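PDB 5UI9: oxidoreductase protein from Agrobacterium radiobacter, which binds NAD+ and is probably an NAD-dependent dehydrogenase of the Gfo/Idh/MocA family, captured here with 2,3-dihydroxy-2-methylpropanoic acid and magnesium. Local coordinates for residues A9-G14 with A61-G66; K25-A30 with H301-L306; A82-A87 with I119-H124; D106-V111 with D318-F323. One frame throughout, in Å; residues are numbered along the deposited sequence.

Interaction 1. Residues A9-G14 with A61-G66. With NAD (nicotinamide-adenine-dinucleotide), chain C.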
loop_
_atom_site.group_PDB
_atom_site.type_symbol
_atom_site.label_atom_id
_atom_site.label_comp_id
_atom_site.label_asym_id
_atom_site.label_seq_id
_atom_site.Cartn_x
_atom_site.Cartn_y
_atom_site.Cartn_z
ATOM N N ALA A 9 -15.696 -9.349 37.328
ATOM C CA ALA A 9 -15.281 -8.093 37.944
ATOM C C ALA A 9 -14.533 -7.313 36.882
ATOM O O ALA A 9 -13.640 -7.862 36.250
ATOM C CB ALA A 9 -14.387 -8.350 39.135
ATOM N N LEU A 10 -14.901 -6.049 36.678
ATOM C CA LEU A 10 -14.212 -5.195 35.711
ATOM C C LEU A 10 -13.316 -4.213 36.464
ATOM O O LEU A 10 -13.755 -3.573 37.419
ATOM C CB LEU A 10 -15.207 -4.475 34.803
ATOM C CG LEU A 10 -14.577 -3.563 33.732
ATOM C CD1 LEU A 10 -15.295 -3.667 32.396
ATOM C CD2 LEU A 10 -14.527 -2.106 34.191
ATOM N N ILE A 11 -12.060 -4.121 36.040
ATOM C CA ILE A 11 -11.068 -3.225 36.646
ATOM C C ILE A 11 -10.650 -2.203 35.590
ATOM O O ILE A 11 -10.089 -2.571 34.560
ATOM C CB ILE A 11 -9.822 -4.001 37.119
ATOM C CG1 ILE A 11 -10.213 -5.119 38.100
ATOM C CG2 ILE A 11 -8.801 -3.056 37.760
ATOM C CD1 ILE A 11 -9.098 -6.109 38.350
ATOM N N GLY A 12 -10.917 -0.927 35.869
ATOM C CA GLY A 12 -10.614 0.182 34.967
ATOM C C GLY A 12 -11.904 0.709 34.380
ATOM O O GLY A 12 -12.271 0.333 33.286
ATOM N N CYS A 13 -12.592 1.572 35.123
ATOM C CA CYS A 13 -13.910 2.094 34.736
ATOM C C CYS A 13 -13.788 3.374 33.900
ATOM O O CYS A 13 -14.424 4.392 34.202
ATOM C CB CYS A 13 -14.758 2.343 35.989
ATOM S SG CYS A 13 -15.170 0.833 36.894
ATOM N N GLY A 14 -12.991 3.306 32.837
ATOM C CA GLY A 14 -12.640 4.488 32.056
ATOM C C GLY A 14 -13.528 4.718 30.856
ATOM O O GLY A 14 -14.665 4.243 30.805
ATOM N N ALA A 61 -7.846 -5.501 47.090
ATOM C CA ALA A 61 -9.011 -5.731 47.947
ATOM C C ALA A 61 -10.102 -6.517 47.210
ATOM O O ALA A 61 -10.681 -7.449 47.770
ATOM C CB ALA A 61 -9.567 -4.408 48.457
ATOM N N LEU A 62 -10.372 -6.128 45.964
ATOM C CA LEU A 62 -11.308 -6.846 45.095
ATOM C C LEU A 62 -10.987 -8.338 45.058
ATOM O O LEU A 62 -11.850 -9.162 45.345
ATOM C CB LEU A 62 -11.288 -6.252 43.677
ATOM C CG LEU A 62 -12.023 -6.981 42.546
ATOM C CD1 LEU A 62 -13.529 -6.887 42.725
ATOM C CD2 LEU A 62 -11.600 -6.410 41.200
ATOM N N PHE A 63 -9.744 -8.671 44.722
ATOM C CA PHE A 63 -9.313 -10.073 44.669
ATOM C C PHE A 63 -9.370 -10.783 46.028
ATOM O O PHE A 63 -9.703 -11.963 46.085
ATOM C CB PHE A 63 -7.910 -10.200 44.059
ATOM C CG PHE A 63 -7.890 -10.093 42.559
ATOM C CD1 PHE A 63 -8.417 -11.113 41.772
ATOM C CD2 PHE A 63 -7.347 -8.981 41.927
ATOM C CE1 PHE A 63 -8.402 -11.025 40.391
ATOM C CE2 PHE A 63 -7.330 -8.890 40.544
ATOM C CZ PHE A 63 -7.863 -9.913 39.776
ATOM N N ALA A 64 -9.055 -10.066 47.106
ATOM C CA ALA A 64 -9.124 -10.622 48.460
ATOM C C ALA A 64 -10.550 -11.034 48.836
ATOM O O ALA A 64 -10.753 -12.123 49.366
ATOM C CB ALA A 64 -8.573 -9.632 49.473
ATOM N N ASP A 65 -11.523 -10.166 48.551
ATOM C CA ASP A 65 -12.946 -10.483 48.758
ATOM C C ASP A 65 -13.447 -11.571 47.806
ATOM O O ASP A 65 -14.267 -12.403 48.194
ATOM C CB ASP A 65 -13.834 -9.233 48.591
ATOM C CG ASP A 65 -13.802 -8.307 49.798
ATOM O OD1 ASP A 65 -13.140 -8.614 50.808
ATOM O OD2 ASP A 65 -14.462 -7.252 49.732
ATOM N N GLY A 66 -12.973 -11.541 46.560
ATOM C CA GLY A 66 -13.347 -12.535 45.559
ATOM C C GLY A 66 -14.822 -12.463 45.202
ATOM O O GLY A 66 -15.411 -11.377 45.169
HETATM P PA NAD C . -8.955 5.640 30.512
HETATM O O1A NAD C . -7.761 6.368 31.091
HETATM O O2A NAD C . -10.161 6.413 30.054
HETATM O O5B NAD C . -9.442 4.548 31.574
HETATM C C5B NAD C . -8.546 3.827 32.411
HETATM C C4B NAD C . -9.191 3.737 33.785
HETATM O O4B NAD C . -8.482 2.779 34.563
HETATM C C3B NAD C . -9.139 5.054 34.545
HETATM O O3B NAD C . -10.449 5.370 35.037
HETATM C C2B NAD C . -8.142 4.826 35.672
HETATM O O2B NAD C . -8.518 5.518 36.862
HETATM C C1B NAD C . -8.197 3.318 35.853
HETATM N N9A NAD C . -6.977 2.639 36.347
HETATM C C8A NAD C . -5.719 2.749 35.876
HETATM N N7A NAD C . -4.886 1.931 36.571
HETATM C C5A NAD C . -5.618 1.272 37.489
HETATM C C6A NAD C . -5.380 0.259 38.552
HETATM N N6A NAD C . -4.147 -0.238 38.789
HETATM N N1A NAD C . -6.444 -0.158 39.279
HETATM C C2A NAD C . -7.691 0.317 39.077
HETATM N N3A NAD C . -7.973 1.234 38.132
HETATM C C4A NAD C . -7.001 1.737 37.325
HETATM O O3 NAD C . -8.432 4.706 29.312
HETATM P PN NAD C . -9.364 4.202 28.094
HETATM O O1N NAD C . -9.414 5.252 27.013
HETATM O O2N NAD C . -10.656 3.655 28.646
HETATM O O5D NAD C . -8.438 3.017 27.554
HETATM C C5D NAD C . -8.151 1.904 28.391
HETATM C C4D NAD C . -7.561 0.804 27.530
HETATM O O4D NAD C . -8.524 0.438 26.537
HETATM C C3D NAD C . -6.300 1.255 26.807
HETATM O O3D NAD C . -5.272 0.270 26.959
HETATM C C2D NAD C . -6.722 1.406 25.356
HETATM O O2D NAD C . -5.696 1.044 24.431
HETATM C C1D NAD C . -7.911 0.453 25.248
HETATM N N1N NAD C . -8.905 0.780 24.209
HETATM C C2N NAD C . -9.328 -0.235 23.434
HETATM C C3N NAD C . -10.263 -0.056 22.426
HETATM C C7N NAD C . -10.675 -1.250 21.608
HETATM O O7N NAD C . -10.732 -2.352 22.149
HETATM N N7N NAD C . -10.975 -1.106 20.315
HETATM C C4N NAD C . -10.776 1.225 22.216
HETATM C C5N NAD C . -10.338 2.273 23.027
HETATM C C6N NAD C . -9.401 2.026 24.031
#

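Interaction 2. Residues K25-A30 with H301-L306. With MG (magnesium ion), chain E.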
loop_
_atom_site.group_PDB
_atom_site.type_symbol
_atom_site.label_atom_id
_atom_site.label_comp_id
_atom_site.label_asym_id
_atom_site.label_seq_id
_atom_site.Cartn_x
_atom_site.Cartn_y
_atom_site.Cartn_z
ATOM N N LYS A 25 -23.870 -6.646 29.805
ATOM C CA LYS A 25 -25.311 -6.753 30.035
ATOM C C LYS A 25 -25.964 -7.582 28.920
ATOM O O LYS A 25 -26.692 -8.528 29.213
ATOM C CB LYS A 25 -25.931 -5.350 30.177
ATOM C CG LYS A 25 -27.439 -5.310 30.416
ATOM C CD LYS A 25 -27.843 -4.383 31.566
ATOM C CE LYS A 25 -27.329 -2.948 31.438
ATOM N NZ LYS A 25 -27.691 -2.319 30.142
ATOM N N ASP A 26 -25.654 -7.254 27.663
ATOM C CA ASP A 26 -26.128 -8.020 26.491
ATOM C C ASP A 26 -25.589 -9.453 26.398
ATOM O O ASP A 26 -26.228 -10.291 25.788
ATOM C CB ASP A 26 -25.756 -7.315 25.171
ATOM C CG ASP A 26 -26.570 -6.053 24.900
ATOM O OD1 ASP A 26 -27.579 -5.783 25.589
ATOM O OD2 ASP A 26 -26.182 -5.319 23.961
ATOM N N VAL A 27 -24.403 -9.727 26.937
ATOM C CA VAL A 27 -23.832 -11.081 26.868
ATOM C C VAL A 27 -24.753 -12.064 27.589
ATOM O O VAL A 27 -25.190 -11.798 28.710
ATOM C CB VAL A 27 -22.409 -11.161 27.493
ATOM C CG1 VAL A 27 -21.979 -12.612 27.732
ATOM C CG2 VAL A 27 -21.383 -10.439 26.616
ATOM N N LYS A 28 -25.021 -13.191 26.939
ATOM C CA LYS A 28 -25.753 -14.294 27.552
ATOM C C LYS A 28 -24.800 -15.294 28.213
ATOM O O LYS A 28 -23.869 -15.797 27.580
ATOM C CB LYS A 28 -26.662 -14.980 26.521
ATOM C CG LYS A 28 -27.981 -14.235 26.340
ATOM C CD LYS A 28 -28.602 -14.431 24.964
ATOM C CE LYS A 28 -29.875 -13.604 24.820
ATOM N NZ LYS A 28 -30.067 -13.156 23.415
ATOM N N GLY A 29 -25.057 -15.564 29.495
ATOM C CA GLY A 29 -24.247 -16.470 30.300
ATOM C C GLY A 29 -23.233 -15.775 31.195
ATOM O O GLY A 29 -22.443 -16.448 31.862
ATOM N N ALA A 30 -23.247 -14.439 31.221
ATOM C CA ALA A 30 -22.338 -13.680 32.081
ATOM C C ALA A 30 -22.835 -12.263 32.360
ATOM O O ALA A 30 -23.586 -11.684 31.562
ATOM C CB ALA A 30 -20.944 -13.635 31.469
ATOM N N HIS A 301 -17.863 -14.438 22.892
ATOM C CA HIS A 301 -16.871 -15.454 22.541
ATOM C C HIS A 301 -16.129 -15.930 23.793
ATOM O O HIS A 301 -16.059 -17.135 24.048
ATOM C CB HIS A 301 -15.906 -14.916 21.479
ATOM C CG HIS A 301 -14.747 -15.817 21.182
ATOM N ND1 HIS A 301 -14.847 -16.916 20.357
ATOM C CD2 HIS A 301 -13.451 -15.758 21.572
ATOM C CE1 HIS A 301 -13.668 -17.505 20.264
ATOM N NE2 HIS A 301 -12.804 -16.821 20.992
ATOM N N TRP A 302 -15.611 -14.986 24.578
ATOM C CA TRP A 302 -14.973 -15.299 25.867
ATOM C C TRP A 302 -15.862 -16.186 26.744
ATOM O O TRP A 302 -15.414 -17.214 27.248
ATOM C CB TRP A 302 -14.626 -14.018 26.636
ATOM C CG TRP A 302 -14.310 -14.248 28.105
ATOM C CD1 TRP A 302 -15.174 -14.127 29.165
ATOM C CD2 TRP A 302 -13.053 -14.652 28.658
ATOM N NE1 TRP A 302 -14.531 -14.441 30.342
ATOM C CE2 TRP A 302 -13.227 -14.763 30.060
ATOM C CE3 TRP A 302 -11.797 -14.933 28.108
ATOM C CZ2 TRP A 302 -12.178 -15.127 30.923
ATOM C CZ3 TRP A 302 -10.760 -15.305 28.961
ATOM C CH2 TRP A 302 -10.957 -15.398 30.355
ATOM N N THR A 303 -17.109 -15.750 26.920
ATOM C CA THR A 303 -18.091 -16.425 27.761
ATOM C C THR A 303 -18.399 -17.850 27.291
ATOM O O THR A 303 -18.453 -18.772 28.115
ATOM C CB THR A 303 -19.392 -15.595 27.832
ATOM O OG1 THR A 303 -19.084 -14.283 28.327
ATOM C CG2 THR A 303 -20.440 -16.261 28.738
ATOM N N ASP A 304 -18.584 -18.021 25.983
ATOM C CA ASP A 304 -18.801 -19.343 25.387
ATOM C C ASP A 304 -17.607 -20.254 25.640
ATOM O O ASP A 304 -17.782 -21.406 26.061
ATOM C CB ASP A 304 -19.044 -19.251 23.867
ATOM C CG ASP A 304 -20.355 -18.548 23.502
ATOM O OD1 ASP A 304 -21.232 -18.374 24.377
ATOM O OD2 ASP A 304 -20.501 -18.168 22.316
ATOM N N ARG A 305 -16.405 -19.730 25.389
ATOM C CA ARG A 305 -15.165 -20.508 25.547
ATOM C C ARG A 305 -14.824 -20.872 26.999
ATOM O O ARG A 305 -14.327 -21.971 27.269
ATOM C CB ARG A 305 -13.983 -19.779 24.892
ATOM C CG ARG A 305 -14.041 -19.768 23.366
ATOM C CD ARG A 305 -13.838 -21.162 22.776
ATOM N NE ARG A 305 -13.787 -21.124 21.318
ATOM C CZ ARG A 305 -14.842 -21.021 20.509
ATOM N NH1 ARG A 305 -16.088 -20.950 20.990
ATOM N NH2 ARG A 305 -14.651 -20.987 19.192
ATOM N N LEU A 306 -15.092 -19.952 27.919
ATOM C CA LEU A 306 -14.896 -20.203 29.337
ATOM C C LEU A 306 -15.871 -21.280 29.839
ATOM O O LEU A 306 -15.474 -22.157 30.603
ATOM C CB LEU A 306 -15.049 -18.899 30.134
ATOM C CG LEU A 306 -14.655 -18.912 31.610
ATOM C CD1 LEU A 306 -13.218 -19.392 31.774
ATOM C CD2 LEU A 306 -14.845 -17.534 32.242
HETATM MG MG MG E . -25.148 -10.409 30.596
HETATM O O HOH W 1 -27.112 -11.443 31.311
#

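Interaction 3. Residues A82-A87 with I119-H124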
loop_
_atom_site.group_PDB
_atom_site.type_symbol
_atom_site.label_atom_id
_atom_site.label_comp_id
_atom_site.label_asym_id
_atom_site.label_seq_id
_atom_site.Cartn_x
_atom_site.Cartn_y
_atom_site.Cartn_z
ATOM N N ALA A 82 0.696 -6.378 36.253
ATOM C CA ALA A 82 0.379 -6.608 37.661
ATOM C C ALA A 82 -1.014 -7.217 37.834
ATOM O O ALA A 82 -1.183 -8.151 38.613
ATOM C CB ALA A 82 0.502 -5.313 38.465
ATOM N N LEU A 83 -1.998 -6.705 37.094
ATOM C CA LEU A 83 -3.379 -7.185 37.234
ATOM C C LEU A 83 -3.564 -8.610 36.714
ATOM O O LEU A 83 -4.311 -9.391 37.312
ATOM C CB LEU A 83 -4.370 -6.212 36.591
ATOM C CG LEU A 83 -4.465 -4.870 37.332
ATOM C CD1 LEU A 83 -5.215 -3.852 36.484
ATOM C CD2 LEU A 83 -5.109 -5.018 38.709
ATOM N N VAL A 84 -2.868 -8.958 35.631
ATOM C CA VAL A 84 -2.859 -10.335 35.124
ATOM C C VAL A 84 -2.170 -11.273 36.121
ATOM O O VAL A 84 -2.643 -12.393 36.342
ATOM C CB VAL A 84 -2.204 -10.434 33.725
ATOM C CG1 VAL A 84 -1.970 -11.882 33.311
ATOM C CG2 VAL A 84 -3.084 -9.744 32.694
ATOM N N GLU A 85 -1.064 -10.820 36.711
ATOM C CA GLU A 85 -0.366 -11.587 37.751
ATOM C C GLU A 85 -1.238 -11.840 38.996
ATOM O O GLU A 85 -1.212 -12.947 39.548
ATOM C CB GLU A 85 0.966 -10.910 38.132
ATOM C CG GLU A 85 2.043 -11.086 37.062
ATOM C CD GLU A 85 3.248 -10.157 37.201
ATOM O OE1 GLU A 85 3.248 -9.226 38.042
ATOM O OE2 GLU A 85 4.223 -10.368 36.449
ATOM N N MET A 86 -1.985 -10.818 39.428
ATOM C CA MET A 86 -2.933 -10.942 40.546
ATOM C C MET A 86 -4.037 -11.958 40.219
ATOM O O MET A 86 -4.428 -12.765 41.076
ATOM C CB MET A 86 -3.578 -9.592 40.890
ATOM C CG MET A 86 -2.656 -8.568 41.539
ATOM S SD MET A 86 -3.554 -7.116 42.153
ATOM C CE MET A 86 -2.371 -5.798 41.890
ATOM N N ALA A 87 -4.535 -11.902 38.985
ATOM C CA ALA A 87 -5.551 -12.845 38.517
ATOM C C ALA A 87 -5.017 -14.275 38.572
ATOM O O ALA A 87 -5.685 -15.162 39.107
ATOM C CB ALA A 87 -6.011 -12.495 37.108
ATOM N N ILE A 119 -5.147 -21.054 34.065
ATOM C CA ILE A 119 -6.289 -20.161 33.859
ATOM C C ILE A 119 -6.259 -19.584 32.438
ATOM O O ILE A 119 -5.179 -19.309 31.903
ATOM C CB ILE A 119 -6.368 -19.010 34.892
ATOM C CG1 ILE A 119 -5.085 -18.158 34.919
ATOM C CG2 ILE A 119 -6.667 -19.568 36.279
ATOM C CD1 ILE A 119 -5.345 -16.682 35.141
ATOM N N PRO A 120 -7.440 -19.428 31.814
ATOM C CA PRO A 120 -7.487 -18.753 30.519
ATOM C C PRO A 120 -7.051 -17.282 30.588
ATOM O O PRO A 120 -7.297 -16.594 31.592
ATOM C CB PRO A 120 -8.964 -18.854 30.121
ATOM C CG PRO A 120 -9.490 -20.020 30.870
ATOM C CD PRO A 120 -8.735 -20.046 32.160
ATOM N N LEU A 121 -6.385 -16.828 29.530
ATOM C CA LEU A 121 -6.033 -15.422 29.358
ATOM C C LEU A 121 -6.369 -15.035 27.928
ATOM O O LEU A 121 -5.825 -15.623 26.993
ATOM C CB LEU A 121 -4.541 -15.197 29.620
ATOM C CG LEU A 121 -3.988 -13.783 29.380
ATOM C CD1 LEU A 121 -4.662 -12.769 30.298
ATOM C CD2 LEU A 121 -2.476 -13.762 29.559
ATOM N N MET A 122 -7.257 -14.054 27.768
ATOM C CA MET A 122 -7.616 -13.524 26.456
ATOM C C MET A 122 -7.262 -12.050 26.396
ATOM O O MET A 122 -7.543 -11.306 27.332
ATOM C CB MET A 122 -9.117 -13.686 26.186
ATOM C CG MET A 122 -9.520 -13.281 24.769
ATOM S SD MET A 122 -11.286 -13.341 24.432
ATOM C CE MET A 122 -11.854 -11.844 25.224
ATOM N N VAL A 123 -6.676 -11.631 25.279
ATOM C CA VAL A 123 -6.499 -10.210 25.013
ATOM C C VAL A 123 -7.775 -9.696 24.362
ATOM O O VAL A 123 -8.295 -10.309 23.421
ATOM C CB VAL A 123 -5.265 -9.937 24.128
ATOM C CG1 VAL A 123 -5.101 -8.436 23.861
ATOM C CG2 VAL A 123 -4.028 -10.509 24.808
ATOM N N HIS A 124 -8.302 -8.588 24.875
ATOM C CA HIS A 124 -9.454 -7.960 24.248
ATOM C C HIS A 124 -8.930 -7.256 22.987
ATOM O O HIS A 124 -8.590 -6.076 23.006
ATOM C CB HIS A 124 -10.176 -7.001 25.204
ATOM C CG HIS A 124 -11.496 -6.509 24.691
ATOM N ND1 HIS A 124 -12.673 -6.691 25.384
ATOM C CD2 HIS A 124 -11.822 -5.833 23.560
ATOM C CE1 HIS A 124 -13.666 -6.147 24.705
ATOM N NE2 HIS A 124 -13.179 -5.627 23.588
#

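Interaction 4. Residues D106-V111 with D318-F323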
loop_
_atom_site.group_PDB
_atom_site.type_symbol
_atom_site.label_atom_id
_atom_site.label_comp_id
_atom_site.label_asym_id
_atom_site.label_seq_id
_atom_site.Cartn_x
_atom_site.Cartn_y
_atom_site.Cartn_z
ATOM N N ASP A 106 7.442 -8.611 28.832
ATOM C CA ASP A 106 6.333 -8.568 29.804
ATOM C C ASP A 106 5.146 -9.430 29.382
ATOM O O ASP A 106 4.541 -10.112 30.217
ATOM C CB ASP A 106 5.836 -7.128 30.024
ATOM C CG ASP A 106 6.790 -6.287 30.870
ATOM O OD1 ASP A 106 7.637 -6.847 31.598
ATOM O OD2 ASP A 106 6.665 -5.051 30.814
ATOM N N ALA A 107 4.811 -9.375 28.094
ATOM C CA ALA A 107 3.705 -10.150 27.542
ATOM C C ALA A 107 3.952 -11.649 27.701
ATOM O O ALA A 107 3.066 -12.368 28.150
ATOM C CB ALA A 107 3.465 -9.795 26.080
ATOM N N LYS A 108 5.156 -12.101 27.358
ATOM C CA LYS A 108 5.545 -13.510 27.532
ATOM C C LYS A 108 5.437 -13.987 28.982
ATOM O O LYS A 108 4.957 -15.095 29.224
ATOM C CB LYS A 108 6.977 -13.761 27.051
ATOM C CG LYS A 108 7.154 -13.837 25.546
ATOM C CD LYS A 108 8.614 -14.121 25.230
ATOM C CE LYS A 108 8.931 -13.966 23.755
ATOM N NZ LYS A 108 10.404 -13.900 23.536
ATOM N N ALA A 109 5.895 -13.166 29.933
ATOM C CA ALA A 109 5.810 -13.517 31.362
ATOM C C ALA A 109 4.358 -13.626 31.818
ATOM O O ALA A 109 4.009 -14.541 32.579
ATOM C CB ALA A 109 6.563 -12.512 32.222
ATOM N N MET A 110 3.514 -12.711 31.338
ATOM C CA MET A 110 2.075 -12.746 31.637
ATOM C C MET A 110 1.414 -14.024 31.111
ATOM O O MET A 110 0.605 -14.650 31.807
ATOM C CB MET A 110 1.366 -11.504 31.063
ATOM C CG MET A 110 1.713 -10.207 31.780
ATOM S SD MET A 110 1.556 -8.745 30.736
ATOM C CE MET A 110 -0.221 -8.560 30.711
ATOM N N VAL A 111 1.776 -14.406 29.889
ATOM C CA VAL A 111 1.289 -15.643 29.281
ATOM C C VAL A 111 1.782 -16.857 30.078
ATOM O O VAL A 111 1.000 -17.770 30.352
ATOM C CB VAL A 111 1.693 -15.745 27.787
ATOM C CG1 VAL A 111 1.393 -17.124 27.207
ATOM C CG2 VAL A 111 0.962 -14.685 26.981
ATOM N N ASP A 318 -1.711 -16.513 21.527
ATOM C CA ASP A 318 -1.874 -16.046 20.150
ATOM C C ASP A 318 -1.413 -14.596 19.994
ATOM O O ASP A 318 -0.716 -14.260 19.031
ATOM C CB ASP A 318 -3.330 -16.160 19.679
ATOM C CG ASP A 318 -3.524 -15.645 18.245
ATOM O OD1 ASP A 318 -3.269 -16.415 17.294
ATOM O OD2 ASP A 318 -3.913 -14.466 18.071
ATOM N N ASN A 319 -1.800 -13.753 20.951
ATOM C CA ASN A 319 -1.547 -12.325 20.864
ATOM C C ASN A 319 -0.057 -11.963 20.887
ATOM O O ASN A 319 0.313 -10.919 20.369
ATOM C CB ASN A 319 -2.294 -11.570 21.967
ATOM C CG ASN A 319 -2.396 -10.078 21.684
ATOM O OD1 ASN A 319 -1.722 -9.271 22.321
ATOM N ND2 ASN A 319 -3.225 -9.714 20.711
ATOM N N LEU A 320 0.789 -12.817 21.469
ATOM C CA LEU A 320 2.254 -12.643 21.388
ATOM C C LEU A 320 2.734 -12.492 19.942
ATOM O O LEU A 320 3.658 -11.732 19.671
ATOM C CB LEU A 320 2.989 -13.829 22.021
ATOM C CG LEU A 320 2.848 -14.095 23.520
ATOM C CD1 LEU A 320 3.604 -15.362 23.896
ATOM C CD2 LEU A 320 3.335 -12.903 24.336
ATOM N N LYS A 321 2.104 -13.221 19.022
ATOM C CA LYS A 321 2.497 -13.185 17.607
ATOM C C LYS A 321 2.043 -11.903 16.903
ATOM O O LYS A 321 2.622 -11.520 15.888
ATOM C CB LYS A 321 2.026 -14.446 16.879
ATOM C CG LYS A 321 2.790 -15.692 17.339
ATOM C CD LYS A 321 2.268 -16.984 16.727
ATOM C CE LYS A 321 1.050 -17.502 17.472
ATOM N NZ LYS A 321 0.478 -18.714 16.826
ATOM N N THR A 322 1.016 -11.250 17.444
ATOM C CA THR A 322 0.643 -9.899 17.038
ATOM C C THR A 322 1.560 -8.877 17.707
ATOM O O THR A 322 2.107 -7.994 17.034
ATOM C CB THR A 322 -0.831 -9.599 17.384
ATOM O OG1 THR A 322 -1.678 -10.376 16.530
ATOM C CG2 THR A 322 -1.164 -8.123 17.208
ATOM N N PHE A 323 1.720 -8.993 19.024
ATOM C CA PHE A 323 2.507 -8.016 19.781
ATOM C C PHE A 323 3.957 -7.930 19.318
ATOM O O PHE A 323 4.513 -6.840 19.261
ATOM C CB PHE A 323 2.461 -8.265 21.297
ATOM C CG PHE A 323 2.915 -7.075 22.089
ATOM C CD1 PHE A 323 4.270 -6.856 22.329
ATOM C CD2 PHE A 323 1.999 -6.133 22.533
ATOM C CE1 PHE A 323 4.700 -5.733 23.015
ATOM C CE2 PHE A 323 2.421 -5.012 23.235
ATOM C CZ PHE A 323 3.774 -4.814 23.476
#

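Interaction 1. Residues A9-G14 with A61-G66
I11 and L62 make the tightest touch between strand 6-11 and helix 59-65: I11 CG1 lies 3.6 Å from L62 CD2, the two side chains crossing at a slant. L62 spreads its two methyls along the strand: CD2 meets I11, and both CD1 and CD2 reach A9 CB, each at 4.0 Å. Farther out on the isoleucine, I11 CD1 meets the ring carbon CE2 of F63 obliquely, at 4.0 Å.

The branching of I11 lets it serve two neighbours. With CG1 beside its backbone N (chi1 -56°), the longer arm goes to the helix, while CG2 sits above the adenine plane just beyond its C2A corner, 3.8 Å from NAD C2A. The chain then turns into the glycine-rich loop of the Rossmann fold, where G12 CA approaches NAD O4B (3.4 Å) and G14 CA approaches NAD O5B (3.2 Å).

In the second shell, A34, C36 and F68 flank L62, and the F63 ring meets that of H90. Helix and strand segments run nearly antiparallel, at 166° with axes 10.8 Å apart.

All the contacts between strand and helix are apolar. Cohesion here comes from close-fitting carbon surfaces, and I11 carries that greasy layer on to the adenine, which it meets by van der Waals contact.

Interaction 2. Residues K25-A30 with H301-L306
The magnesium-binding turn that follows helix 17-26 rests on helix 289-308, with V27 and A30 both leaning on T303. The ion is gripped by main-chain carbonyls: V27 O at 2.3 Å from the magnesium, A30 O at 2.2 Å, and W24 O from the helix itself, together with a water.

On the helix side T303 does the touching. V27 and T303 reach toward each other tip to tip, V27 CG1 coming to 3.4 Å from T303 OG1, and A30 CB settles 3.7 Å from the same oxygen. The hydroxyl finds its polar partner within its own helix, at the carbonyl O of Q299, so its contacts with V27 and A30 are with carbon atoms. The threonine methyl stands anti to the backbone N (chi1 -57° for OG1), and there T303 CG2 faces two carbonyls, 3.6 Å from K28 O and 3.7 Å from G29 O.

Q300 ties the turn to this helix with a hydrogen bond from its NE2 to K28 O, and G29 is paired through its backbone with L6.

The loop thus divides its labour: carbonyls of V27 and A30 go to the metal while their side chains go to T303. Neutral oxygens ligate the ion, which would probably polarise those carbonyls and hold the turn in its curled form.

Interaction 3. Residues A82-A87 with I119-H124
The flat group at this contact is the carbonyl of A87, and I119 CD1 lies above its plane, offset from the carbon, 4.2 Å from A87 C. The CB of A87 also points toward I119. Helix 80-89, the crossover of the Rossmann beta-alpha-beta unit formed with strands 70-73 and 94-97, here packs on 121-124, an edge strand of the parallel sheet.

One helical turn earlier, V84 and L121 meet with their side chains at about a right angle. L121 holds its CG anti to the backbone N (chi1 176°), extending away from the strand toward the helix. C114 of helix 104-116 touches V84, I119 and L121 alike, and A94 on the adjacent strand touches both A87 and L121, which makes the contact part of a shared apolar layer between sheet and helices. The leucine methyl faces the fork of the valine: L121 CD1 stands 4.1 Å from V84 CG1 and 4.2 Å from V84 CG2.

Interaction 4. Residues D106-V111 with D318-F323
L320 sets its CG beside the backbone N (chi1 -65°) and continues with CD1 trans (chi2 177°), which projects CD2 between A107, K108 and V111. That methyl comes closest to A107 CB, with L320 CD2 at 3.6 Å, and equally close to the backbone, 3.6 Å from K108 N. V111 meets the leucine tip to tip: V111 CG2 is 4.0 Å from L320 CD2.

The two helices run antiparallel, 179° between segments whose axes pass 10.1 Å apart. Helix 104-116 belongs to the Rossmann domain and helix 316-335 comes late in the chain, so the leucine packs a late helix against the Rossmann domain. F100 touches A107, V111 and N319, bridging the two helices.

K108 crosses L320 at about a right angle, its CG 4.1 Å from L320 CD2. Beyond CG the lysine runs extended, its end leading off from the contact, and NZ is hydrogen-bonded to M344 O.

Interaction 3 is the one that touches all the others. It shares the parallel sheet with interaction 1, where F63 packs on M86 and A87. M122 and P120 meet W302 and L306 of interaction 2; V84, L121 and V123 separately meet M110, V111 and N319 of interaction 4. Interactions 1, 2 and 3 are buried, interaction 4 only partly; 1 and 3 lie within the Rossmann domain, whereas 2 and 4 join it to late helices, 289-308 and 316-335. Chemistry follows place: carbon packing in 1, 3 and 4, beside the cofactor in 1, whereas 2 adds a metal held by backbone oxygens.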